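Local coordinates for rRNA adenine N-6-methyltransferase (Saccharopolyspora erythraea, PDB 6NVM), which uses S-adenosyl-L-methionine to dimethylate one adenine of 23S rRNA, lowering ribosomal affinity for macrolide, lincosamide and streptogramin B antibiotics, at residues Gly228-Leu231 with Glu232-Glu235; Arg261-Ala264 with Ala265-Ala269; Ala278-Arg281 with Pro282-Leu286. All coordinates share one frame; numbering follows the deposited sequence. Where two conformers were deposited one is given.

How the interactions relate
All three interactions are local contacts in the helical C-terminal part of the chain, which follows the seven-stranded Rossmann-like sheet of the methyltransferase, and all lie away from the annotated S-adenosyl-L-methionine sites. They come in series: interaction 1 opens helix 228-243, interaction 2 lies in helix 259-269, and interaction 3 begins helix 282-292. Centres of 1 and 2 are about 18 Å apart, and their nearest atoms stay about 9 Å apart. Interaction 3 touches both: Y234 packs on W285 and L286, and A269 CB meets Q284 O at 3.4 Å. The start of helix 282-292 therefore joins two helices that do not meet through these segments.

Interaction 1 (Gly228-Leu231 with Glu232-Glu235); sequences GAAL and ERYE
R233 reaches back one turn along the start of helix 228-243 and lays its side chain against A229 and A230. Its first torsion puts CG anti to the carbonyl carbon (chi1 -69°). R233 CB lies 3.5 Å from A230 O, and R233 CG comes to 3.3 Å from A229 O, the acceptor that also takes the R233 backbone N-H. A bend at chi3 (-58°) then folds the far end over the preceding turn. R233 CZ stands 3.7 Å from A230 CA, which sits over one face of the guanidinium, offset toward its rim. The two terminal nitrogens part between the two methyl groups: R233 NH1 is 3.6 Å from A229 CB, and R233 NH2 is equally far from A230 CB. NE faces elsewhere, to a salt bridge with D293, and the side chain also touches F289 of helix 282-292.

On another side of the helix, L231 and E235 cross at a slant, with E235 OE2 3.6 Å from L231 CG; E235 was modelled in two conformers, so this approach is less certain. Y234 packs its CB near L231 O but carries its ring away to P190, L226, W285 and L286, while its hydroxyl bonds to V186 O. Beneath these side chains run four i to i+4 backbone bonds, the last from E235 N to L231 O at 2.9 Å and 165°.

The R233 side chain makes no hydrogen bond to A229 or A230. Its guanidinium touches their CA and methyl carbons while its charge is paired with D293, so within this turn the contact is van der Waals and the electrostatic partner belongs to the chain's C-terminal end.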
loop_
_atom_site.group_PDB
_atom_site.type_symbol
_atom_site.label_atom_id
_atom_site.label_comp_id
_atom_site.label_asym_id
_atom_site.label_seq_id
_atom_site.Cartn_x
_atom_site.Cartn_y
_atom_site.Cartn_z
ATOM N N GLY A 228 -20.739 3.420 -1.213
ATOM C CA GLY A 228 -21.708 4.470 -1.478
ATOM C C GLY A 228 -21.637 5.603 -0.475
ATOM O O GLY A 228 -20.557 6.064 -0.084
ATOM N N ALA A 229 -22.816 6.069 -0.056
ATOM C CA ALA A 229 -22.895 7.229 0.824
ATOM C C ALA A 229 -22.389 6.910 2.224
ATOM O O ALA A 229 -21.819 7.784 2.887
ATOM C CB ALA A 229 -24.334 7.742 0.889
ATOM N N ALA A 230 -22.590 5.678 2.698
ATOM C CA ALA A 230 -22.049 5.314 4.003
ATOM C C ALA A 230 -20.532 5.441 4.009
ATOM O O ALA A 230 -19.951 5.974 4.961
ATOM C CB ALA A 230 -22.478 3.898 4.381
ATOM N N LEU A 231 -19.869 4.969 2.949
ATOM C CA LEU A 231 -18.424 5.131 2.861
ATOM C C LEU A 231 -18.035 6.603 2.905
ATOM O O LEU A 231 -17.071 6.977 3.584
ATOM C CB LEU A 231 -17.896 4.483 1.585
ATOM C CG LEU A 231 -16.402 4.693 1.331
ATOM C CD1 LEU A 231 -15.568 4.081 2.449
ATOM C CD2 LEU A 231 -16.003 4.106 -0.012
ATOM N N GLU A 232 -18.768 7.456 2.183
ATOM C CA GLU A 232 -18.471 8.885 2.206
ATOM C C GLU A 232 -18.642 9.460 3.607
ATOM O O GLU A 232 -17.855 10.312 4.034
ATOM C CB GLU A 232 -19.364 9.627 1.207
ATOM C CG GLU A 232 -19.047 9.320 -0.253
ATOM C CD GLU A 232 -19.868 10.146 -1.231
ATOM O OE1 GLU A 232 -20.407 11.196 -0.826
ATOM O OE2 GLU A 232 -19.975 9.741 -2.408
ATOM N N ARG A 233 -19.668 9.012 4.338
ATOM C CA ARG A 233 -19.851 9.484 5.706
ATOM C C ARG A 233 -18.703 9.019 6.599
ATOM O O ARG A 233 -18.250 9.765 7.477
ATOM C CB ARG A 233 -21.202 9.017 6.249
ATOM C CG ARG A 233 -22.394 9.703 5.568
ATOM C CD ARG A 233 -23.696 9.519 6.341
ATOM N NE ARG A 233 -24.035 8.110 6.527
ATOM C CZ ARG A 233 -24.661 7.354 5.630
ATOM N NH1 ARG A 233 -25.034 7.857 4.459
ATOM N NH2 ARG A 233 -24.915 6.081 5.903
ATOM N N TYR A 234 -18.206 7.799 6.375
ATOM C CA TYR A 234 -17.028 7.327 7.100
ATOM C C TYR A 234 -15.821 8.208 6.807
ATOM O O TYR A 234 -15.101 8.621 7.724
ATOM C CB TYR A 234 -16.735 5.875 6.721
ATOM C CG TYR A 234 -15.405 5.348 7.219
ATOM C CD1 TYR A 234 -15.282 4.806 8.490
ATOM C CD2 TYR A 234 -14.276 5.383 6.409
ATOM C CE1 TYR A 234 -14.067 4.312 8.946
ATOM C CE2 TYR A 234 -13.059 4.895 6.855
ATOM C CZ TYR A 234 -12.960 4.358 8.121
ATOM O OH TYR A 234 -11.753 3.869 8.564
ATOM N N GLU A 235 -15.568 8.479 5.524
ATOM C CA GLU A 235 -14.427 9.308 5.149
ATOM C C GLU A 235 -14.529 10.696 5.770
ATOM O O GLU A 235 -13.522 11.262 6.214
ATOM C CB GLU A 235 -14.335 9.394 3.624
ATOM C CG GLU A 235 -13.979 8.056 2.970
ATOM C CD GLU A 235 -14.306 7.997 1.484
ATOM O OE1 GLU A 235 -15.083 8.849 0.994
ATOM O OE2 GLU A 235 -13.790 7.084 0.802
#

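Interaction 2 (Arg261-Ala264 with Ala265-Ala269); sequences RVEA and ALDHA
E263 and D267, one turn apart in helix 259-269, share both a direct backbone bond and a bridging water. D267 N donates to E263 O at 3.1 Å, and the same carbonyl oxygen accepts a second bond from water 1 at 2.9 Å. That water gives its other hydrogen to D267 OD1 at 2.8 Å, so E263 O has two donors and D267 OD1 is linked through the water to a carbonyl one turn back. D267 is placed for this by a first torsion that sets CG anti to the carbonyl carbon (chi1 -76°), which brings its carboxylate back over the E263 carbonyl. The charged oxygens E263 OE2 and D267 OD2 are 4.6 Å apart and not in contact; the position of E263 rests on one of two conformers, and any mutual raising of their pKa values is tentative.

Around this pair the backbone is regularly paired. A265 N bonds R261 O, L266 N bonds V262 O at 2.9 Å and a nearly straight 176°, H268 N bonds A264 O, and A269 N bonds A265 O. On the inner side V262 and L266 lie alongside each other, pointing the same way, with CG1 of V262 3.9 Å from CD1 of L266.

Neighbouring helices complete the set. V262 packs on L253 and L254 of helix 249-254, and L266 on its Q250, while helix 282-292 supplies E290 for H268 NE2, the L292 carbonyl for R261 NH1, and R287, whose NE donates to H268 O and NH2 to A269 O, the last two carbonyls of helix 259-269.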
loop_
_atom_site.group_PDB
_atom_site.type_symbol
_atom_site.label_atom_id
_atom_site.label_comp_id
_atom_site.label_asym_id
_atom_site.label_seq_id
_atom_site.Cartn_x
_atom_site.Cartn_y
_atom_site.Cartn_z
ATOM N N ARG A 261 -24.668 10.508 21.447
ATOM C CA ARG A 261 -24.246 9.516 20.466
ATOM C C ARG A 261 -22.729 9.403 20.408
ATOM O O ARG A 261 -22.203 8.312 20.165
ATOM C CB ARG A 261 -24.803 9.866 19.088
ATOM C CG ARG A 261 -24.666 8.743 18.075
ATOM C CD ARG A 261 -25.041 9.203 16.681
ATOM N NE ARG A 261 -26.395 9.742 16.623
ATOM C CZ ARG A 261 -26.919 10.330 15.552
ATOM N NH1 ARG A 261 -26.202 10.459 14.443
ATOM N NH2 ARG A 261 -28.161 10.792 15.590
ATOM N N VAL A 262 -22.017 10.512 20.617
ATOM C CA VAL A 262 -20.557 10.485 20.614
ATOM C C VAL A 262 -20.042 9.622 21.759
ATOM O O VAL A 262 -19.152 8.782 21.579
ATOM C CB VAL A 262 -19.998 11.918 20.692
ATOM C CG1 VAL A 262 -18.496 11.909 20.988
ATOM C CG2 VAL A 262 -20.274 12.661 19.395
ATOM N N GLU A 263 -20.582 9.832 22.962
ATOM C CA GLU A 263 -20.167 9.027 24.106
ATOM C C GLU A 263 -20.451 7.552 23.864
ATOM O O GLU A 263 -19.600 6.695 24.132
ATOM C CB GLU A 263 -20.871 9.511 25.380
ATOM C CG GLU A 263 -20.529 8.680 26.622
ATOM C CD GLU A 263 -21.092 9.250 27.915
ATOM O OE1 GLU A 263 -21.645 10.370 27.888
ATOM O OE2 GLU A 263 -20.974 8.575 28.963
ATOM N N ALA A 264 -21.637 7.236 23.338
ATOM C CA ALA A 264 -21.979 5.843 23.068
ATOM C C ALA A 264 -21.047 5.236 22.024
ATOM O O ALA A 264 -20.691 4.053 22.111
ATOM C CB ALA A 264 -23.433 5.741 22.604
ATOM N N ALA A 265 -20.653 6.029 21.023
ATOM C CA ALA A 265 -19.809 5.515 19.946
ATOM C C ALA A 265 -18.387 5.266 20.428
ATOM O O ALA A 265 -17.784 4.237 20.107
ATOM C CB ALA A 265 -19.808 6.493 18.773
ATOM N N LEU A 266 -17.824 6.211 21.177
ATOM C CA LEU A 266 -16.504 6.004 21.766
ATOM C C LEU A 266 -16.474 4.728 22.596
ATOM O O LEU A 266 -15.574 3.893 22.444
ATOM C CB LEU A 266 -16.118 7.217 22.615
ATOM C CG LEU A 266 -15.837 8.497 21.830
ATOM C CD1 LEU A 266 -15.762 9.692 22.773
ATOM C CD2 LEU A 266 -14.548 8.375 21.028
ATOM N N ASP A 267 -17.469 4.549 23.470
ATOM C CA ASP A 267 -17.502 3.358 24.310
ATOM C C ASP A 267 -17.640 2.093 23.464
ATOM O O ASP A 267 -16.982 1.084 23.731
ATOM C CB ASP A 267 -18.645 3.459 25.322
ATOM C CG ASP A 267 -18.339 4.415 26.476
ATOM O OD1 ASP A 267 -17.221 4.979 26.530
ATOM O OD2 ASP A 267 -19.224 4.599 27.342
ATOM N N HIS A 268 -18.498 2.130 22.440
ATOM C CA HIS A 268 -18.656 0.979 21.554
ATOM C C HIS A 268 -17.334 0.610 20.892
ATOM O O HIS A 268 -16.998 -0.577 20.766
ATOM C CB HIS A 268 -19.730 1.286 20.503
ATOM C CG HIS A 268 -19.953 0.178 19.522
ATOM N ND1 HIS A 268 -20.341 -1.087 19.907
ATOM C CD2 HIS A 268 -19.841 0.145 18.171
ATOM C CE1 HIS A 268 -20.456 -1.854 18.834
ATOM N NE2 HIS A 268 -20.159 -1.130 17.770
ATOM N N ALA A 269 -16.566 1.613 20.465
ATOM C CA ALA A 269 -15.290 1.380 19.810
ATOM C C ALA A 269 -14.170 1.060 20.788
ATOM O O ALA A 269 -13.097 0.630 20.351
ATOM C CB ALA A 269 -14.901 2.602 18.978
HETATM O O HOH W 1 -17.552 7.701 25.874
#

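Interaction 3 (Ala278-Arg281 with Pro282-Leu286); sequences AYVR and PEQWL
With CG anti to the carbonyl carbon (chi1 -68°) and the chain extended beyond it, Q284 carries its amide oxygen back to the backbone N-H of R281. R281 is the N-cap of helix 282-292 and Q284 the third residue of its first turn, so this bond is one half of a capping box. It is short and straight: R281 N to Q284 OE1 is 2.9 Å at 172°, in the amide plane and on a lone pair. OE1 also accepts water 2, which donates in addition to Y279 O. Separately, R281 O takes W285 N at 3.0 Å in the first i to i+4 bond of the helix and, weakly, Q284 N.

The R281 side chain returns over the same turn. Its guanidinium stacks on the Q284 amide, the planes only 8° apart, with OE1 over one face. At its edge E283 OE2 forms a salt bridge with R281 NE at 3.2 Å. E283 OE2 also lies 3.1 Å from R281 CD; E283 holds its CG between backbone N and carbonyl carbon and bends at chi2, which brings its acid back toward the arginine.

V280 packs on W285, their side chains crossing at about a right angle. V280 CG1 sits over the five-membered ring of W285, 3.6 Å from its centroid, a CH-pi contact. The indole also touches M237 and C241 of helix 228-243. W285 NE1 bonds V280 O directly only weakly at 3.4 Å, whereas water 3, in the ring plane, accepts from W285 NE1 at 2.8 Å and donates to V280 O at 2.7 Å.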
loop_
_atom_site.group_PDB
_atom_site.type_symbol
_atom_site.label_atom_id
_atom_site.label_comp_id
_atom_site.label_asym_id
_atom_site.label_seq_id
_atom_site.Cartn_x
_atom_site.Cartn_y
_atom_site.Cartn_z
ATOM N N ALA A 278 -3.870 9.339 16.074
ATOM C CA ALA A 278 -3.003 8.472 15.286
ATOM C C ALA A 278 -2.844 7.077 15.879
ATOM O O ALA A 278 -2.335 6.191 15.184
ATOM C CB ALA A 278 -1.625 9.121 15.130
ATOM N N TYR A 279 -3.258 6.849 17.125
ATOM C CA TYR A 279 -3.130 5.534 17.743
ATOM C C TYR A 279 -4.452 4.777 17.820
ATOM O O TYR A 279 -4.473 3.648 18.317
ATOM C CB TYR A 279 -2.512 5.663 19.140
ATOM C CG TYR A 279 -1.009 5.824 19.095
ATOM C CD1 TYR A 279 -0.430 7.073 18.906
ATOM C CD2 TYR A 279 -0.170 4.724 19.216
ATOM C CE1 TYR A 279 0.943 7.223 18.849
ATOM C CE2 TYR A 279 1.207 4.863 19.160
ATOM C CZ TYR A 279 1.758 6.115 18.975
ATOM O OH TYR A 279 3.128 6.256 18.919
ATOM N N VAL A 280 -5.542 5.355 17.321
ATOM C CA VAL A 280 -6.779 4.600 17.153
ATOM C C VAL A 280 -6.597 3.595 16.021
ATOM O O VAL A 280 -6.091 3.937 14.946
ATOM C CB VAL A 280 -7.952 5.550 16.868
ATOM C CG1 VAL A 280 -9.262 4.771 16.736
ATOM C CG2 VAL A 280 -8.054 6.610 17.956
ATOM N N ARG A 281 -7.017 2.353 16.254
ATOM C CA ARG A 281 -6.831 1.303 15.268
ATOM C C ARG A 281 -7.948 1.316 14.227
ATOM O O ARG A 281 -9.054 1.797 14.485
ATOM C CB ARG A 281 -6.780 -0.062 15.952
ATOM C CG ARG A 281 -5.573 -0.250 16.867
ATOM C CD ARG A 281 -5.473 -1.676 17.392
ATOM N NE ARG A 281 -6.431 -1.943 18.466
ATOM C CZ ARG A 281 -6.175 -1.783 19.764
ATOM N NH1 ARG A 281 -4.984 -1.356 20.169
ATOM N NH2 ARG A 281 -7.111 -2.052 20.666
ATOM N N PRO A 282 -7.680 0.783 13.031
ATOM C CA PRO A 282 -8.737 0.733 12.006
ATOM C C PRO A 282 -9.997 0.021 12.466
ATOM O O PRO A 282 -11.106 0.462 12.140
ATOM C CB PRO A 282 -8.051 -0.003 10.847
ATOM C CG PRO A 282 -6.615 0.322 11.011
ATOM C CD PRO A 282 -6.372 0.372 12.490
ATOM N N GLU A 283 -9.867 -1.078 13.210
ATOM C CA GLU A 283 -11.063 -1.766 13.674
ATOM C C GLU A 283 -11.858 -0.893 14.637
ATOM O O GLU A 283 -13.084 -1.003 14.704
ATOM C CB GLU A 283 -10.696 -3.102 14.325
ATOM C CG GLU A 283 -9.686 -3.007 15.457
ATOM C CD GLU A 283 -8.249 -3.159 14.982
ATOM O OE1 GLU A 283 -7.979 -2.954 13.772
ATOM O OE2 GLU A 283 -7.388 -3.491 15.830
ATOM N N GLN A 284 -11.177 -0.015 15.375
ATOM C CA GLN A 284 -11.873 0.919 16.257
ATOM C C GLN A 284 -12.573 2.017 15.461
ATOM O O GLN A 284 -13.697 2.406 15.793
ATOM C CB GLN A 284 -10.886 1.507 17.263
ATOM C CG GLN A 284 -10.385 0.461 18.249
ATOM C CD GLN A 284 -9.308 0.977 19.170
ATOM O OE1 GLN A 284 -8.284 1.480 18.721
ATOM N NE2 GLN A 284 -9.535 0.853 20.473
ATOM N N TRP A 285 -11.933 2.520 14.401
ATOM C CA TRP A 285 -12.582 3.516 13.555
ATOM C C TRP A 285 -13.873 2.974 12.950
ATOM O O TRP A 285 -14.878 3.691 12.869
ATOM C CB TRP A 285 -11.631 3.961 12.444
ATOM C CG TRP A 285 -10.520 4.870 12.883
ATOM C CD1 TRP A 285 -9.187 4.581 12.904
ATOM C CD2 TRP A 285 -10.643 6.224 13.337
ATOM N NE1 TRP A 285 -8.474 5.666 13.346
ATOM C CE2 TRP A 285 -9.344 6.688 13.622
ATOM C CE3 TRP A 285 -11.725 7.084 13.539
ATOM C CZ2 TRP A 285 -9.098 7.973 14.102
ATOM C CZ3 TRP A 285 -11.477 8.365 14.012
ATOM C CH2 TRP A 285 -10.174 8.794 14.288
ATOM N N LEU A 286 -13.861 1.714 12.508
ATOM C CA LEU A 286 -15.067 1.113 11.941
ATOM C C LEU A 286 -16.176 1.013 12.982
ATOM O O LEU A 286 -17.339 1.327 12.702
ATOM C CB LEU A 286 -14.750 -0.272 11.383
ATOM C CG LEU A 286 -13.833 -0.345 10.168
ATOM C CD1 LEU A 286 -13.481 -1.809 9.876
ATOM C CD2 LEU A 286 -14.510 0.302 8.985
HETATM O O HOH W 2 -6.049 2.391 20.170
HETATM O O HOH W 3 -5.780 6.268 13.551
#